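Local coordinates for DUF3298 domain-containing protein (Pseudomonas aeruginosa, PDB 4E72) that is of unknown function but is probably made with a lipoprotein signal sequence and exported to the cell envelope, at residues Leu158-Asp163 against Tyr199-Pro204. Numbering follows the deposited sequence.
Sequences LANKLD and YSYAHP
Tyr201 reaches from the loop between strands 187-190 and 205-208 to Leu162 and Asn160, which sit where helix 142-159 ends in a Schellman motif. The evidence for that motif is the pair of bonds from Leu162 N to Leu157 O and from Lys161 N to Leu158 O (3.3 Å), with Lys161 as the C-prime residue at positive phi (56°). The reversal sets Leu162 just beyond the helix end; with its CG anti to the carbonyl carbon (chi1 -66°), the branched end is carried to the tyrosine, whose side chain extends to meet it. Both methyls take part: CD1 of Leu162 lies 4.0 Å from CE2 of Tyr201, obliquely to the ring, while Leu162 CD2 is 3.9 Å from Tyr201 OH. Asn160 and Tyr201 run antiparallel alongside one another, the amide plane turned 72° from the ring. Asn160 OD1 stands near the ring plane, at the edge, 4.2 Å from CE2 of Tyr201, a loose approach without a hydrogen bond; the polar partner of this amide is Trp156 O, bonded by ND2. The Tyr201 side chain also touches Trp156, on the helix itself. The contact is modest, burying 112 Å² in all, and joins the C-terminal end of helix 142-159 to the 187-190/205-208 loop within the DUF3298 region. On the tyrosine side the 3-10 turn 199-201 is closed by Ala202 N donating to Tyr199 O at 2.8 Å.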
ATOM      1  N   LEU A 158      22.827  -1.439  -4.484  1.00 40.20           N
ATOM      2  CA  LEU A 158      23.742  -2.393  -5.119  1.00 40.28           C
ATOM      3  C   LEU A 158      23.025  -3.149  -6.236  1.00 45.54           C
ATOM      4  O   LEU A 158      23.585  -3.294  -7.317  1.00 46.65           O
ATOM      5  CB  LEU A 158      24.354  -3.379  -4.078  1.00 40.05           C
ATOM      6  CG  LEU A 158      25.445  -4.346  -4.605  1.00 46.19           C
ATOM      7  CD1 LEU A 158      26.651  -3.601  -5.127  1.00 47.97           C
ATOM      8  CD2 LEU A 158      25.914  -5.291  -3.531  1.00 49.63           C
ATOM      9  N   ALA A 159      21.769  -3.577  -6.000  1.00 41.94           N
ATOM     10  CA  ALA A 159      20.962  -4.288  -6.999  1.00 41.41           C
ATOM     11  C   ALA A 159      20.650  -3.393  -8.216  1.00 47.43           C
ATOM     12  O   ALA A 159      20.501  -3.893  -9.334  1.00 48.37           O
ATOM     13  CB  ALA A 159      19.664  -4.776  -6.360  1.00 40.27           C
ATOM     14  N   ASN A 160      20.557  -2.075  -8.002  1.00 43.69           N
ATOM     15  CA  ASN A 160      20.233  -1.110  -9.061  1.00 42.33           C
ATOM     16  C   ASN A 160      21.458  -0.378  -9.627  1.00 48.83           C
ATOM     17  O   ASN A 160      21.285   0.579 -10.387  1.00 49.95           O
ATOM     18  CB  ASN A 160      19.226  -0.096  -8.524  1.00 36.30           C
ATOM     19  CG  ASN A 160      17.832  -0.654  -8.442  1.00 42.46           C
ATOM     20  OD1 ASN A 160      17.108  -0.725  -9.430  1.00 35.66           O
ATOM     21  ND2 ASN A 160      17.434  -1.087  -7.272  1.00 32.91           N
ATOM     22  N   LYS A 161      22.684  -0.832  -9.283  1.00 47.25           N
ATOM     23  CA  LYS A 161      23.980  -0.264  -9.701  1.00 49.02           C
ATOM     24  C   LYS A 161      24.094   1.242  -9.313  1.00 53.52           C
ATOM     25  O   LYS A 161      24.579   2.069 -10.100  1.00 54.93           O
ATOM     26  CB  LYS A 161      24.250  -0.491 -11.210  1.00 53.01           C
ATOM     27  CG  LYS A 161      24.637  -1.924 -11.549  1.00 66.25           C
ATOM     28  CD  LYS A 161      25.122  -2.068 -12.986  1.00 78.06           C
ATOM     29  CE  LYS A 161      25.499  -3.498 -13.295  1.00 88.03           C
ATOM     30  NZ  LYS A 161      26.332  -3.608 -14.522  1.00 94.04           N
ATOM     31  N   LEU A 162      23.655   1.578  -8.083  1.00 48.13           N
ATOM     32  CA  LEU A 162      23.685   2.946  -7.554  1.00 48.03           C
ATOM     33  C   LEU A 162      24.632   3.035  -6.351  1.00 56.35           C
ATOM     34  O   LEU A 162      24.804   4.105  -5.768  1.00 55.87           O
ATOM     35  CB  LEU A 162      22.256   3.407  -7.191  1.00 46.09           C
ATOM     36  CG  LEU A 162      21.276   3.570  -8.375  1.00 49.35           C
ATOM     37  CD1 LEU A 162      19.833   3.602  -7.907  1.00 47.34           C
ATOM     38  CD2 LEU A 162      21.613   4.802  -9.232  1.00 49.10           C
ATOM     39  N   ASP A 163      25.292   1.899  -6.037  1.00 57.44           N
ATOM     40  CA  ASP A 163      26.247   1.658  -4.952  1.00 59.21           C
ATOM     41  C   ASP A 163      27.410   2.679  -4.956  1.00 64.65           C
ATOM     42  O   ASP A 163      27.837   3.106  -3.881  1.00 64.17           O
ATOM     43  CB  ASP A 163      26.777   0.207  -5.082  1.00 62.70           C
ATOM     44  CG  ASP A 163      28.113  -0.085  -4.429  1.00 85.21           C
ATOM     45  OD1 ASP A 163      28.200   0.011  -3.181  1.00 89.20           O
ATOM     46  OD2 ASP A 163      29.066  -0.439  -5.160  1.00 93.21           O
ATOM     47  N   TYR A 199      10.599   9.241 -10.126  1.00 35.64           N
ATOM     48  CA  TYR A 199       9.398   8.533 -10.618  1.00 36.32           C
ATOM     49  C   TYR A 199       9.724   7.367 -11.553  1.00 37.70           C
ATOM     50  O   TYR A 199       8.993   6.387 -11.545  1.00 36.48           O
ATOM     51  CB  TYR A 199       8.468   9.507 -11.347  1.00 40.19           C
ATOM     52  CG  TYR A 199       7.370  10.083 -10.483  1.00 44.59           C
ATOM     53  CD1 TYR A 199       7.623  11.134  -9.608  1.00 46.59           C
ATOM     54  CD2 TYR A 199       6.061   9.622 -10.589  1.00 46.70           C
ATOM     55  CE1 TYR A 199       6.619  11.651  -8.788  1.00 47.78           C
ATOM     56  CE2 TYR A 199       5.037  10.162  -9.805  1.00 47.99           C
ATOM     57  CZ  TYR A 199       5.323  11.165  -8.891  1.00 55.18           C
ATOM     58  OH  TYR A 199       4.325  11.703  -8.109  1.00 54.17           O
ATOM     59  N   SER A 200      10.814   7.454 -12.347  1.00 34.45           N
ATOM     60  CA  SER A 200      11.246   6.362 -13.235  1.00 34.87           C
ATOM     61  C   SER A 200      11.465   5.028 -12.471  1.00 38.08           C
ATOM     62  O   SER A 200      11.251   3.963 -13.052  1.00 36.06           O
ATOM     63  CB  SER A 200      12.524   6.739 -13.968  1.00 38.14           C
ATOM     64  OG  SER A 200      13.565   7.014 -13.046  1.00 44.15           O
ATOM     65  N   TYR A 201      11.854   5.087 -11.176  1.00 36.02           N
ATOM     66  CA  TYR A 201      12.054   3.881 -10.339  1.00 36.08           C
ATOM     67  C   TYR A 201      10.724   3.399  -9.714  1.00 39.13           C
ATOM     68  O   TYR A 201      10.721   2.439  -8.946  1.00 39.11           O
ATOM     69  CB  TYR A 201      13.101   4.142  -9.240  1.00 37.80           C
ATOM     70  CG  TYR A 201      14.508   4.285  -9.780  1.00 41.13           C
ATOM     71  CD1 TYR A 201      14.948   5.488 -10.322  1.00 42.96           C
ATOM     72  CD2 TYR A 201      15.388   3.207  -9.779  1.00 43.96           C
ATOM     73  CE1 TYR A 201      16.231   5.617 -10.855  1.00 45.40           C
ATOM     74  CE2 TYR A 201      16.670   3.317 -10.326  1.00 46.46           C
ATOM     75  CZ  TYR A 201      17.094   4.531 -10.846  1.00 52.95           C
ATOM     76  OH  TYR A 201      18.365   4.657 -11.357  1.00 53.44           O
ATOM     77  N   ALA A 202       9.600   4.077 -10.045  1.00 35.19           N
ATOM     78  CA  ALA A 202       8.233   3.790  -9.587  1.00 34.19           C
ATOM     79  C   ALA A 202       8.143   3.765  -8.045  1.00 36.11           C
ATOM     80  O   ALA A 202       8.471   4.760  -7.392  1.00 34.83           O
ATOM     81  CB  ALA A 202       7.736   2.472 -10.191  1.00 34.96           C
ATOM     82  N   HIS A 203       7.752   2.617  -7.473  1.00 32.62           N
ATOM     83  CA  HIS A 203       7.576   2.455  -6.035  1.00 32.25           C
ATOM     84  C   HIS A 203       8.613   1.468  -5.515  1.00 35.95           C
ATOM     85  O   HIS A 203       8.339   0.267  -5.542  1.00 36.45           O
ATOM     86  CB  HIS A 203       6.133   2.003  -5.744  1.00 32.52           C
ATOM     87  CG  HIS A 203       5.122   3.054  -6.072  1.00 36.13           C
ATOM     88  ND1 HIS A 203       4.325   2.966  -7.203  1.00 38.52           N
ATOM     89  CD2 HIS A 203       4.850   4.218  -5.435  1.00 37.32           C
ATOM     90  CE1 HIS A 203       3.607   4.077  -7.216  1.00 37.46           C
ATOM     91  NE2 HIS A 203       3.859   4.838  -6.149  1.00 37.28           N
ATOM     92  N   PRO A 204       9.833   1.940  -5.102  1.00 31.06           N
ATOM     93  CA  PRO A 204      10.874   0.995  -4.670  1.00 31.40           C
ATOM     94  C   PRO A 204      10.439   0.084  -3.524  1.00 32.69           C
ATOM     95  O   PRO A 204       9.724   0.506  -2.606  1.00 29.63           O
ATOM     96  CB  PRO A 204      12.037   1.900  -4.235  1.00 34.09           C
ATOM     97  CG  PRO A 204      11.798   3.205  -4.918  1.00 37.96           C
ATOM     98  CD  PRO A 204      10.311   3.335  -5.026  1.00 32.69           C
TER